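Local structure of biotin binding protein A (Gallus gallus, 2C1S) at residues Tyr34-Thr39 against Lys43-Ser48; Gln55-Gly58 against Gln63-Phe66; Gly9-Glu14 against Gly91-Glu96; Met19-Leu24 against Gly28-Ser33; Gly67-Trp72 against Thr78-Gly83. The protein binds biotin and, like other members of the avidin family, probably sequesters the vitamin, the bound form here being biotin-d-sulfoxide. All blocks are in the same frame, centred on the assembly; numbering follows the deposited sequence. Where two conformers were deposited one is given.

Interaction 1 (Tyr34-Thr39 against Lys43-Ser48); sequences YQTAVT and KQILVS. With BSO (biotin-D-sulfoxide), chain C.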
# COMPACT_ATOMS: atom_id res chain seq x y z
N TYR A 34 19.98 6.39 -8.53
CA TYR A 34 19.56 5.33 -7.61
C TYR A 34 20.17 4.03 -8.06
O TYR A 34 19.95 3.59 -9.21
CB TYR A 34 18.01 5.21 -7.60
CG TYR A 34 17.48 4.52 -6.36
CD1 TYR A 34 16.95 5.28 -5.32
CD2 TYR A 34 17.56 3.13 -6.21
CE1 TYR A 34 16.49 4.67 -4.14
CE2 TYR A 34 17.08 2.47 -5.02
CZ TYR A 34 16.55 3.28 -3.99
OH TYR A 34 16.06 2.74 -2.80
N GLN A 35 20.97 3.44 -7.17
CA GLN A 35 21.61 2.16 -7.41
C GLN A 35 21.01 1.08 -6.50
O GLN A 35 21.45 0.88 -5.34
CB GLN A 35 23.12 2.26 -7.13
CG GLN A 35 23.89 1.01 -7.51
CD GLN A 35 24.05 0.84 -9.03
OE1 GLN A 35 24.31 1.82 -9.74
NE2 GLN A 35 23.90 -0.38 -9.52
N THR A 36 20.00 0.39 -7.01
CA THR A 36 19.32 -0.59 -6.18
C THR A 36 20.17 -1.84 -6.00
O THR A 36 20.87 -2.27 -6.93
CB THR A 36 17.87 -0.91 -6.73
OG1 THR A 36 17.27 -1.89 -5.89
CG2 THR A 36 17.91 -1.46 -8.16
N ALA A 37 20.15 -2.43 -4.79
CA ALA A 37 20.88 -3.68 -4.52
C ALA A 37 20.14 -4.90 -4.99
O ALA A 37 20.73 -5.98 -5.14
CB ALA A 37 21.18 -3.79 -3.03
N VAL A 38 18.83 -4.74 -5.20
CA VAL A 38 17.90 -5.83 -5.48
C VAL A 38 16.99 -5.50 -6.68
O VAL A 38 16.77 -4.33 -7.02
CB VAL A 38 17.03 -6.17 -4.23
CG1 VAL A 38 17.92 -6.58 -3.05
CG2 VAL A 38 16.23 -4.97 -3.81
N THR A 39 16.51 -6.53 -7.35
CA THR A 39 15.56 -6.35 -8.44
C THR A 39 14.64 -7.56 -8.49
O THR A 39 15.05 -8.69 -8.17
CB THR A 39 16.28 -6.14 -9.80
OG1 THR A 39 15.31 -6.02 -10.86
CG2 THR A 39 17.19 -7.30 -10.11
N LYS A 43 17.50 -9.12 -14.74
CA LYS A 43 18.43 -8.25 -15.46
C LYS A 43 19.54 -7.73 -14.56
O LYS A 43 19.39 -7.66 -13.34
CB LYS A 43 17.69 -7.06 -16.09
CG LYS A 43 16.56 -7.43 -17.06
CD LYS A 43 17.05 -8.21 -18.26
CE LYS A 43 16.02 -8.19 -19.39
NZ LYS A 43 15.82 -9.53 -20.05
N GLN A 44 20.66 -7.37 -15.18
CA GLN A 44 21.76 -6.70 -14.51
C GLN A 44 21.29 -5.30 -14.08
O GLN A 44 20.76 -4.53 -14.88
CB GLN A 44 23.00 -6.65 -15.43
CG GLN A 44 24.11 -5.64 -15.07
CD GLN A 44 24.77 -5.90 -13.72
OE1 GLN A 44 24.94 -7.05 -13.29
NE2 GLN A 44 25.15 -4.82 -13.04
N ILE A 45 21.45 -5.00 -12.80
CA ILE A 45 21.06 -3.69 -12.29
C ILE A 45 21.99 -2.61 -12.86
O ILE A 45 23.21 -2.82 -12.97
CB ILE A 45 21.07 -3.62 -10.74
CG1 ILE A 45 20.06 -4.59 -10.12
CG2 ILE A 45 20.72 -2.21 -10.27
CD1 ILE A 45 20.44 -5.04 -8.70
N LEU A 46 21.40 -1.48 -13.23
CA LEU A 46 22.10 -0.32 -13.75
C LEU A 46 21.64 0.93 -13.00
O LEU A 46 20.46 1.03 -12.61
CB LEU A 46 21.81 -0.16 -15.25
CG LEU A 46 22.31 -1.26 -16.21
CD1 LEU A 46 21.58 -1.20 -17.57
CD2 LEU A 46 23.83 -1.16 -16.42
N VAL A 47 22.56 1.88 -12.77
CA VAL A 47 22.21 3.16 -12.14
C VAL A 47 21.03 3.81 -12.87
O VAL A 47 20.95 3.84 -14.11
CB VAL A 47 23.42 4.16 -12.00
CG1 VAL A 47 23.97 4.58 -13.39
CG2 VAL A 47 23.03 5.39 -11.14
N SER A 48 20.10 4.33 -12.09
CA SER A 48 18.92 4.89 -12.70
C SER A 48 18.64 6.27 -12.17
O SER A 48 18.91 6.55 -11.00
CB SER A 48 17.71 3.98 -12.49
OG SER A 48 17.99 2.69 -12.97
C11 BSO C . 12.52 -3.86 -10.69
O11 BSO C . 13.07 -4.89 -10.23
O12 BSO C . 11.43 -3.87 -11.30
C10 BSO C . 13.21 -2.49 -10.55
C9 BSO C . 14.10 -2.30 -9.30
C8 BSO C . 13.20 -2.12 -8.08
C7 BSO C . 14.05 -2.15 -6.80
C2 BSO C . 13.12 -2.00 -5.57
S1 BSO C . 12.35 -0.38 -5.40
C6 BSO C . 11.81 -0.70 -3.70
C5 BSO C . 12.97 -1.50 -3.06
N1 BSO C . 13.92 -0.56 -2.45
C3 BSO C . 15.10 -0.63 -3.08
O3 BSO C . 16.06 0.06 -2.71
N2 BSO C . 15.14 -1.52 -4.07
C4 BSO C . 13.81 -2.20 -4.18
O10 BSO C . 11.14 -0.43 -6.28
O HOH W 1 19.61 0.96 -9.96
O HOH W 2 25.20 -1.19 -12.05
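The ligand-binding loop that follows strand 29-35 of the avidin barrel folds back on itself here, setting I45 against T36 and T39 beside the bound biotin-d-sulfoxide. At its base Y34 and S48 form an antiparallel hydrogen-bonded pair, Y34 N to S48 O at 2.7 Å and S48 N to Y34 O at 3.0 Å. Beyond it the backbones part, and a water bridges them, accepting from T36 N and donating to Y34 O and L46 O. The I45 and T36 side chains cross at about a right angle, CG2 to CG2 at 3.6 Å. With chi1 at 179°, T36 holds OG1 opposite its backbone N and turned to the ligand: it accepts from BSO N2 at 2.8 Å, nearly straight at 171°, and donates to a lone pair of V38 O. A valine in place of T36 would probably leave BSO N2 without its acceptor and V38 O without the hydroxyl proton. Y34 OH donates to BSO O3 near the ring plane (2.7 Å), and T39 OG1 donates to the carboxylate O11 (2.6 Å). Around the contact, Y34 packs on F68 and V70 of strand 66-71, S48 OG pairs with Q73 N, and W112 of the second subunit touches V38.

Interaction 2 (Gln55-Gly58 against Gln63-Phe66); sequences QPPG and QPTF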
# COMPACT_ATOMS: atom_id res chain seq x y z
N GLN A 55 8.66 19.53 0.02
CA GLN A 55 7.99 20.67 0.60
C GLN A 55 9.01 21.64 1.22
O GLN A 55 10.09 21.22 1.63
CB GLN A 55 6.92 20.28 1.63
CG GLN A 55 5.77 19.46 1.05
CD GLN A 55 4.68 20.30 0.41
OE1 GLN A 55 4.72 21.55 0.42
NE2 GLN A 55 3.69 19.64 -0.12
N PRO A 56 8.68 22.93 1.24
CA PRO A 56 9.47 23.92 1.98
C PRO A 56 9.50 23.58 3.48
O PRO A 56 8.46 23.23 4.06
CB PRO A 56 8.72 25.24 1.72
CG PRO A 56 7.34 24.82 1.28
CD PRO A 56 7.54 23.54 0.53
N PRO A 57 10.69 23.68 4.13
CA PRO A 57 10.68 23.51 5.57
C PRO A 57 9.65 24.42 6.26
O PRO A 57 9.49 25.59 5.87
CB PRO A 57 12.12 23.89 5.99
CG PRO A 57 12.68 24.64 4.79
CD PRO A 57 12.04 23.95 3.62
N GLY A 58 8.91 23.84 7.20
CA GLY A 58 8.12 24.62 8.15
C GLY A 58 9.03 25.19 9.24
O GLY A 58 10.26 25.07 9.16
N GLN A 63 11.10 18.13 9.72
CA GLN A 63 11.56 18.14 8.33
C GLN A 63 10.41 17.90 7.36
O GLN A 63 9.47 17.17 7.71
CB GLN A 63 12.65 17.10 8.15
CG GLN A 63 13.81 17.31 9.11
CD GLN A 63 14.58 18.54 8.75
OE1 GLN A 63 14.74 18.86 7.56
NE2 GLN A 63 15.05 19.26 9.75
N PRO A 64 10.45 18.56 6.17
CA PRO A 64 9.33 18.48 5.23
C PRO A 64 9.26 17.19 4.46
O PRO A 64 10.31 16.54 4.20
CB PRO A 64 9.57 19.67 4.29
CG PRO A 64 11.05 19.86 4.31
CD PRO A 64 11.49 19.49 5.71
N THR A 65 8.05 16.82 4.06
CA THR A 65 7.86 15.60 3.28
C THR A 65 8.38 15.80 1.85
O THR A 65 8.52 16.95 1.39
CB THR A 65 6.39 15.17 3.24
OG1 THR A 65 5.62 16.24 2.68
CG2 THR A 65 5.87 14.79 4.64
N PHE A 66 8.70 14.70 1.18
CA PHE A 66 9.20 14.72 -0.18
C PHE A 66 8.90 13.40 -0.88
O PHE A 66 8.57 12.40 -0.24
CB PHE A 66 10.73 14.94 -0.18
CG PHE A 66 11.50 13.85 0.50
CD1 PHE A 66 12.12 12.87 -0.26
CD2 PHE A 66 11.67 13.85 1.90
CE1 PHE A 66 12.87 11.84 0.37
CE2 PHE A 66 12.41 12.83 2.54
CZ PHE A 66 13.02 11.84 1.77
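The flat peptide group following Q55 meets the ring of P64 through its carbonyl oxygen: Q55 O lies 3.1 Å from P64 CB and 3.2 Å from P64 CG. The other flat group, the F66 ring, has P64 O at its edge, in plane, while its side chain turns off to pack on L95 and M97 of strand 93-102. The P64 ring also approaches P57, whose CD stands 4.3 Å from P64 CG, an apolar touch at the outer margin of the contact. A single backbone hydrogen bond joins the segments, from Q55 N to T65 O at 2.9 Å. It is straight at 165°, and the donor sits almost on the line of the carbonyl bond. The side chains of Q55 and T65 run side by side in the same direction, with Q55 CG 3.6 Å from T65 OG1. Q55 is bent at chi2 (-84°), and its amide end leads away from P64. Both polar ends are engaged by the third subunit: Q55 NE2 bonds to S77 O and W72 O of that subunit, and T65 OG1 to D76 O and T78 OG1 of the same subunit. The arrangement is that of an irregular, proline-rich connection between neighbouring antiparallel barrel strands, 48-54 and 66-71, whose two ends are drawn together and whose polar side chains serve a subunit interface of the four-chain assembly.

Interaction 3 (Gly9-Glu14 against Gly91-Glu96); sequences GLWRNE and GKEMLE. With BSO (biotin-D-sulfoxide), chain C.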
# COMPACT_ATOMS: atom_id res chain seq x y z
N GLY A 9 22.83 14.89 -1.22
CA GLY A 9 23.92 14.07 -0.73
C GLY A 9 23.68 12.62 -0.99
O GLY A 9 22.85 12.27 -1.80
N LEU A 10 24.42 11.77 -0.27
CA LEU A 10 24.47 10.34 -0.52
C LEU A 10 23.82 9.56 0.63
O LEU A 10 24.06 9.86 1.82
CB LEU A 10 25.93 9.93 -0.65
CG LEU A 10 26.74 10.65 -1.72
CD1 LEU A 10 28.00 11.25 -1.12
CD2 LEU A 10 27.06 9.70 -2.84
N TRP A 11 22.99 8.58 0.26
CA TRP A 11 22.17 7.79 1.18
C TRP A 11 22.22 6.29 0.84
O TRP A 11 22.39 5.88 -0.30
CB TRP A 11 20.72 8.27 1.13
CG TRP A 11 20.54 9.72 1.40
CD1 TRP A 11 20.60 10.73 0.48
CD2 TRP A 11 20.27 10.33 2.67
NE1 TRP A 11 20.38 11.92 1.09
CE2 TRP A 11 20.21 11.72 2.44
CE3 TRP A 11 20.12 9.84 3.98
CZ2 TRP A 11 19.95 12.63 3.47
CZ3 TRP A 11 19.87 10.76 5.01
CH2 TRP A 11 19.78 12.13 4.74
N ARG A 12 22.06 5.45 1.85
CA ARG A 12 21.98 4.00 1.67
C ARG A 12 20.84 3.48 2.56
O ARG A 12 20.62 3.99 3.67
CB ARG A 12 23.29 3.34 2.08
CG ARG A 12 23.40 1.87 1.76
CD ARG A 12 24.69 1.28 2.34
NE ARG A 12 24.71 1.38 3.80
CZ ARG A 12 24.13 0.49 4.62
NH1 ARG A 12 23.48 -0.58 4.14
NH2 ARG A 12 24.20 0.68 5.95
N ASN A 13 20.11 2.49 2.07
CA ASN A 13 19.01 1.91 2.82
C ASN A 13 19.37 0.52 3.30
O ASN A 13 20.48 0.02 3.03
CB ASN A 13 17.67 1.95 2.03
CG ASN A 13 17.62 1.01 0.84
OD1 ASN A 13 18.35 0.02 0.75
ND2 ASN A 13 16.69 1.31 -0.11
N GLU A 14 18.41 -0.12 3.99
CA GLU A 14 18.67 -1.40 4.65
C GLU A 14 18.81 -2.59 3.71
O GLU A 14 19.21 -3.69 4.15
CB GLU A 14 17.61 -1.65 5.72
CG GLU A 14 16.27 -2.19 5.22
CD GLU A 14 15.39 -1.16 4.52
OE1 GLU A 14 15.79 0.01 4.37
OE2 GLU A 14 14.27 -1.53 4.12
N GLY A 91 22.03 13.41 16.33
CA GLY A 91 22.17 14.13 15.06
C GLY A 91 22.24 13.22 13.83
O GLY A 91 22.60 13.68 12.75
N LYS A 92 21.92 11.94 13.98
CA LYS A 92 22.01 11.03 12.84
C LYS A 92 20.72 11.16 12.05
O LYS A 92 19.63 11.20 12.64
CB LYS A 92 22.23 9.59 13.29
CG LYS A 92 23.51 9.42 14.13
CD LYS A 92 23.82 7.98 14.51
CE LYS A 92 24.94 7.95 15.58
NZ LYS A 92 25.37 6.56 15.86
N GLU A 93 20.85 11.26 10.73
CA GLU A 93 19.70 11.46 9.83
C GLU A 93 19.22 10.14 9.24
O GLU A 93 20.00 9.32 8.76
CB GLU A 93 20.07 12.40 8.67
CG GLU A 93 20.59 13.81 9.09
CD GLU A 93 21.64 14.30 8.13
OE1 GLU A 93 22.61 13.54 7.84
OE2 GLU A 93 21.51 15.45 7.66
N MET A 94 17.90 9.96 9.25
CA MET A 94 17.30 8.80 8.61
C MET A 94 16.14 9.24 7.72
O MET A 94 15.32 10.01 8.19
CB MET A 94 16.87 7.75 9.65
CG MET A 94 18.02 6.83 10.16
SD MET A 94 18.94 7.47 11.59
CE MET A 94 20.14 6.16 11.84
N LEU A 95 16.07 8.76 6.48
CA LEU A 95 14.87 9.01 5.64
C LEU A 95 13.94 7.82 5.83
O LEU A 95 14.33 6.69 5.52
CB LEU A 95 15.22 9.18 4.15
CG LEU A 95 16.42 10.06 3.80
CD1 LEU A 95 16.74 9.96 2.30
CD2 LEU A 95 16.19 11.49 4.23
N GLU A 96 12.73 8.08 6.33
CA GLU A 96 11.72 7.02 6.49
C GLU A 96 10.89 7.14 5.20
O GLU A 96 10.34 8.20 4.93
CB GLU A 96 10.81 7.31 7.70
CG GLU A 96 11.41 7.04 9.10
CD GLU A 96 11.68 5.54 9.37
OE1 GLU A 96 11.12 4.66 8.70
OE2 GLU A 96 12.46 5.23 10.31
C11 BSO C . 12.52 -3.86 -10.69
O11 BSO C . 13.07 -4.89 -10.23
O12 BSO C . 11.43 -3.87 -11.30
C10 BSO C . 13.21 -2.49 -10.55
C9 BSO C . 14.10 -2.30 -9.30
C8 BSO C . 13.20 -2.12 -8.08
C7 BSO C . 14.05 -2.15 -6.80
C2 BSO C . 13.12 -2.00 -5.57
S1 BSO C . 12.35 -0.38 -5.40
C6 BSO C . 11.81 -0.70 -3.70
C5 BSO C . 12.97 -1.50 -3.06
N1 BSO C . 13.92 -0.56 -2.45
C3 BSO C . 15.10 -0.63 -3.08
O3 BSO C . 16.06 0.06 -2.71
N2 BSO C . 15.14 -1.52 -4.07
C4 BSO C . 13.81 -2.20 -4.18
O10 BSO C . 11.14 -0.43 -6.28
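W11 and L95 approach with their CA atoms 8.6 Å apart, too far for backbone pairing, and the segments G9-E14 and G91-E96 meet by side chains alone. Set anti to its carbonyl carbon (chi1 -55°), W11 CG turns one indole face to L95: CD1 is 3.6 Å from W11 CD2, and CD2 is 3.7 Å from W11 CH2. The L95 CG stands 3.8 Å from the centroid of the six-membered ring and 16° off the normal, a CH-pi contact. E93 comes to the edge, CB lying near the ring plane at 3.9 Å from W11 CH2. The carboxylate of E93 is occupied elsewhere, by a salt bridge to R124 and a bond from C5 N. A leucine in place of W11 would probably open a gap over L95 and leave L7 O without the indole N-H that now reaches it. Farther along, N13 ND2 donates to BSO O3 at 3.0 Å and 162°, while N13 OD1 accepts from L15 N and S17 N, which fixes which end of the amide faces the ligand. In the strand order 115-124 separates 9-13 from 93-102, and contact between non-neighbouring strands across the interior is what a closed beta barrel of the avidin type provides.

Interaction 4 (Met19-Leu24 against Gly28-Ser33); sequences MTISAL and GTFSGS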
# COMPACT_ATOMS: atom_id res chain seq x y z
N MET A 19 21.64 5.85 -3.03
CA MET A 19 21.12 6.93 -3.89
C MET A 19 21.76 8.28 -3.62
O MET A 19 22.03 8.65 -2.48
CB MET A 19 19.60 7.03 -3.82
CG MET A 19 19.06 7.66 -2.59
SD MET A 19 17.34 8.14 -2.74
CE MET A 19 17.04 8.64 -1.05
N THR A 20 21.98 9.02 -4.70
CA THR A 20 22.52 10.37 -4.62
C THR A 20 21.44 11.34 -5.01
O THR A 20 20.79 11.15 -6.03
CB THR A 20 23.71 10.53 -5.59
OG1 THR A 20 24.64 9.46 -5.36
CG2 THR A 20 24.39 11.88 -5.35
N ILE A 21 21.25 12.36 -4.19
CA ILE A 21 20.28 13.41 -4.47
C ILE A 21 21.03 14.70 -4.72
O ILE A 21 21.90 15.08 -3.94
CB ILE A 21 19.25 13.54 -3.34
CG1 ILE A 21 18.38 12.27 -3.32
CG2 ILE A 21 18.38 14.80 -3.50
CD1 ILE A 21 17.35 12.25 -2.25
N SER A 22 20.71 15.37 -5.84
CA SER A 22 21.32 16.65 -6.21
C SER A 22 20.80 17.79 -5.35
O SER A 22 19.86 17.61 -4.56
CB SER A 22 21.05 16.96 -7.69
OG SER A 22 19.67 17.27 -7.88
N ALA A 23 21.38 18.98 -5.50
CA ALA A 23 20.85 20.13 -4.79
C ALA A 23 19.43 20.37 -5.25
O ALA A 23 19.10 20.13 -6.42
CB ALA A 23 21.71 21.40 -5.05
N LEU A 24 18.61 20.85 -4.33
CA LEU A 24 17.25 21.19 -4.63
C LEU A 24 17.27 22.52 -5.36
O LEU A 24 18.05 23.42 -5.02
CB LEU A 24 16.44 21.26 -3.35
CG LEU A 24 15.88 19.91 -2.85
CD1 LEU A 24 16.94 18.76 -2.63
CD2 LEU A 24 15.07 20.16 -1.61
N GLY A 28 12.12 23.48 -4.91
CA GLY A 28 12.17 22.27 -4.10
C GLY A 28 12.21 21.00 -4.93
O GLY A 28 12.16 19.88 -4.38
N THR A 29 12.31 21.16 -6.25
CA THR A 29 12.45 20.01 -7.11
C THR A 29 13.91 19.58 -7.11
O THR A 29 14.82 20.40 -6.85
CB THR A 29 11.81 20.21 -8.53
OG1 THR A 29 12.53 21.18 -9.25
CG2 THR A 29 10.40 20.70 -8.41
N PHE A 30 14.13 18.29 -7.30
CA PHE A 30 15.47 17.73 -7.37
C PHE A 30 15.57 16.55 -8.32
O PHE A 30 14.56 15.97 -8.76
CB PHE A 30 16.00 17.34 -5.97
CG PHE A 30 15.15 16.30 -5.27
CD1 PHE A 30 15.28 14.95 -5.58
CD2 PHE A 30 14.19 16.69 -4.36
CE1 PHE A 30 14.47 13.98 -4.95
CE2 PHE A 30 13.37 15.72 -3.70
CZ PHE A 30 13.54 14.38 -4.02
N SER A 31 16.81 16.20 -8.62
CA SER A 31 17.20 15.09 -9.43
C SER A 31 18.16 14.19 -8.64
O SER A 31 18.56 14.51 -7.53
CB SER A 31 17.86 15.63 -10.70
OG SER A 31 18.03 14.61 -11.63
N GLY A 32 18.56 13.07 -9.22
CA GLY A 32 19.52 12.21 -8.56
C GLY A 32 19.74 10.92 -9.28
O GLY A 32 19.31 10.74 -10.41
N SER A 33 20.42 9.98 -8.62
CA SER A 33 20.61 8.65 -9.18
C SER A 33 20.36 7.59 -8.10
O SER A 33 20.51 7.87 -6.90
CB SER A 33 22.02 8.48 -9.77
OG SER A 33 22.98 8.79 -8.77
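With chi1 of 60°, F30 carries its ring between its backbone N and carbonyl carbon, where I21 and L24 meet it obliquely; L24 CG lies anti to the carbonyl carbon (chi1 -85°), which brings CD1 alongside to F30 CB at 3.7 Å. I21 CG2 touches F30 CD1 at the same distance. The backbones hold this register. T20 and S33 make the antiparallel hydrogen-bonded pair, T20 N to S33 O and S33 N to T20 O, both 2.9 Å. Next to them I21 and G32 form a non-hydrogen-bonded pair with CA atoms only 4.3 Å apart. A CB on G32 would fall 2.2 Å from T20 O, a clash that the bare glycine avoids. S22 N then donates to S31 O at 2.9 Å, nearly straight at 169°, and S22 OG also lies close to that oxygen. Nearer the turn the segments are joined by a CA-H...O contact, L24 CA to T29 O at 3.4 Å. S31 OG is hydrogen-bonded to K51 NZ, whereas I21 and F30 both touch L7, and F30 also packs on F68. This is a beta hairpin of the antiparallel barrel, linking strands 18-21 and 29-35, its I21-F30 side turned to the core.

Interaction 5 (Gly67-Trp72 against Thr78-Gly83); sequences GFTVQW and TTVFVG. With BSO (biotin-D-sulfoxide), chain C.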
# COMPACT_ATOMS: atom_id res chain seq x y z
N GLY A 67 9.04 13.38 -2.20
CA GLY A 67 8.77 12.20 -2.97
C GLY A 67 9.64 12.20 -4.20
O GLY A 67 10.10 13.27 -4.67
N PHE A 68 9.88 11.03 -4.75
CA PHE A 68 10.56 10.92 -6.05
C PHE A 68 10.15 9.71 -6.88
O PHE A 68 9.69 8.71 -6.35
CB PHE A 68 12.10 11.02 -5.93
CG PHE A 68 12.74 9.98 -5.05
CD1 PHE A 68 13.16 8.75 -5.58
CD2 PHE A 68 12.99 10.25 -3.70
CE1 PHE A 68 13.77 7.81 -4.77
CE2 PHE A 68 13.62 9.31 -2.89
CZ PHE A 68 13.97 8.09 -3.41
N THR A 69 10.38 9.81 -8.19
CA THR A 69 10.18 8.73 -9.12
C THR A 69 11.51 8.22 -9.62
O THR A 69 12.40 9.02 -9.99
CB THR A 69 9.36 9.20 -10.35
OG1 THR A 69 8.11 9.70 -9.92
CG2 THR A 69 9.20 8.04 -11.41
N VAL A 70 11.66 6.90 -9.62
CA VAL A 70 12.84 6.27 -10.23
C VAL A 70 12.54 5.57 -11.56
O VAL A 70 11.77 4.60 -11.62
CB VAL A 70 13.49 5.27 -9.28
CG1 VAL A 70 14.75 4.69 -9.94
CG2 VAL A 70 13.74 5.92 -7.88
N GLN A 71 13.23 6.02 -12.62
CA GLN A 71 13.06 5.45 -13.95
C GLN A 71 14.15 4.40 -14.21
O GLN A 71 15.24 4.72 -14.71
CB GLN A 71 13.12 6.60 -14.97
CG GLN A 71 12.81 6.29 -16.44
CD GLN A 71 13.39 7.37 -17.33
OE1 GLN A 71 14.61 7.45 -17.46
NE2 GLN A 71 12.53 8.25 -17.92
N TRP A 72 13.86 3.16 -13.83
CA TRP A 72 14.84 2.07 -13.87
C TRP A 72 15.34 1.90 -15.27
O TRP A 72 14.55 1.84 -16.21
CB TRP A 72 14.22 0.76 -13.37
CG TRP A 72 13.67 0.90 -11.98
CD1 TRP A 72 12.36 0.91 -11.63
CD2 TRP A 72 14.42 1.11 -10.76
NE1 TRP A 72 12.23 1.09 -10.27
CE2 TRP A 72 13.47 1.22 -9.70
CE3 TRP A 72 15.79 1.20 -10.44
CZ2 TRP A 72 13.85 1.40 -8.36
CZ3 TRP A 72 16.17 1.37 -9.11
CH2 TRP A 72 15.20 1.47 -8.08
N THR A 78 8.46 1.17 -12.81
CA THR A 78 8.74 2.49 -12.27
C THR A 78 8.46 2.38 -10.79
O THR A 78 7.50 1.73 -10.39
CB THR A 78 7.85 3.60 -12.89
OG1 THR A 78 8.24 3.77 -14.27
CG2 THR A 78 8.07 4.91 -12.21
N THR A 79 9.30 3.02 -9.98
CA THR A 79 9.06 3.10 -8.53
C THR A 79 8.86 4.53 -8.12
O THR A 79 9.55 5.43 -8.61
CB THR A 79 10.23 2.51 -7.71
OG1 THR A 79 10.40 1.15 -8.04
CG2 THR A 79 10.00 2.61 -6.21
N VAL A 80 7.94 4.75 -7.18
CA VAL A 80 7.84 6.02 -6.49
C VAL A 80 8.12 5.83 -5.00
O VAL A 80 7.66 4.85 -4.39
CB VAL A 80 6.49 6.77 -6.75
CG1 VAL A 80 6.37 7.20 -8.27
CG2 VAL A 80 5.27 5.93 -6.28
N PHE A 81 8.89 6.76 -4.44
CA PHE A 81 9.20 6.78 -3.01
C PHE A 81 8.64 8.05 -2.40
O PHE A 81 8.72 9.14 -2.99
CB PHE A 81 10.72 6.81 -2.80
CG PHE A 81 11.42 5.54 -3.12
CD1 PHE A 81 11.77 4.65 -2.10
CD2 PHE A 81 11.81 5.23 -4.44
CE1 PHE A 81 12.45 3.46 -2.39
CE2 PHE A 81 12.47 4.04 -4.72
CZ PHE A 81 12.81 3.15 -3.70
N VAL A 82 8.09 7.95 -1.20
CA VAL A 82 7.64 9.16 -0.52
C VAL A 82 8.04 9.07 0.96
O VAL A 82 7.98 7.99 1.54
CB VAL A 82 6.13 9.41 -0.74
CG1 VAL A 82 5.24 8.38 0.02
CG2 VAL A 82 5.80 10.85 -0.41
N GLY A 83 8.44 10.19 1.57
CA GLY A 83 8.94 10.08 2.94
C GLY A 83 9.21 11.40 3.66
O GLY A 83 8.74 12.47 3.27
C11 BSO C . 12.52 -3.86 -10.69
O11 BSO C . 13.07 -4.89 -10.23
O12 BSO C . 11.43 -3.87 -11.30
C10 BSO C . 13.21 -2.49 -10.55
C9 BSO C . 14.10 -2.30 -9.30
C8 BSO C . 13.20 -2.12 -8.08
C7 BSO C . 14.05 -2.15 -6.80
C2 BSO C . 13.12 -2.00 -5.57
S1 BSO C . 12.35 -0.38 -5.40
C6 BSO C . 11.81 -0.70 -3.70
C5 BSO C . 12.97 -1.50 -3.06
N1 BSO C . 13.92 -0.56 -2.45
C3 BSO C . 15.10 -0.63 -3.08
O3 BSO C . 16.06 0.06 -2.71
N2 BSO C . 15.14 -1.52 -4.07
C4 BSO C . 13.81 -2.20 -4.18
O10 BSO C . 11.14 -0.43 -6.28
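G67 opens the segment opposite V82, its CA making a CA-H...O contact with F81 O at 3.1 Å. F68 and F81 follow as an antiparallel hydrogen-bonded pair, with F68 N to F81 O and F81 N to F68 O both 2.8 Å. Their rings are near parallel (21°) but slid apart; F81 CB sits over a face of the F68 ring in a CH-pi contact, 3.8 Å from its centroid. T69 points to the other face, where its CG2 presses on T78 CG2 and OG1 lies against V80 CG1. V70 N donates to T79 O at 2.8 Å, while the return bond from T79 N is weak, and V70 CG2 touches F81 CE2. The W72 indole is held between ligand and protein: BSO C9 lies 3.5 Å above one face, over the centre, and V70 CG1 is on the opposite face. Its CG lies anti to the carbonyl carbon (chi1 -57°), which brings NE1 to T79 OG1, bonded in the ring plane at 2.9 Å. T79 OG1 donates to the sulfoxide oxygen O10, though the 2.5 Å length is doubtfully short. Between W72 NE1 and BSO O10 the hydroxyl accepts the indole N-H and directs its own hydrogen to the ligand; the N-H probably fixes how it is turned and may polarise it, while W72 lies along the ligand's aliphatic chain and F81 CZ comes up to its sulfur.

In the fold
From the N terminus, 9-14 opens interaction 3, which closes only at 91-96 and encloses the other four contacts. Inside it they follow in series without crossing: interaction 4 closes the hairpin of strands 18-21 and 29-35, interaction 1 the loop after strand 29-35, interaction 2 the loop before strand 66-71, and interaction 5 the hairpin of strands 66-71 and 78-87. Four therefore join parts close in sequence, while the long-range one sets strand 9-13 against strand 93-102 across the interior. Interactions 1, 3 and 5 converge on the ligand; interactions 2, 3, 4 and 5 touch the third subunit. The centres of interactions 1 and 2 lie about 28 Å apart, on opposite sides of the chain's centre.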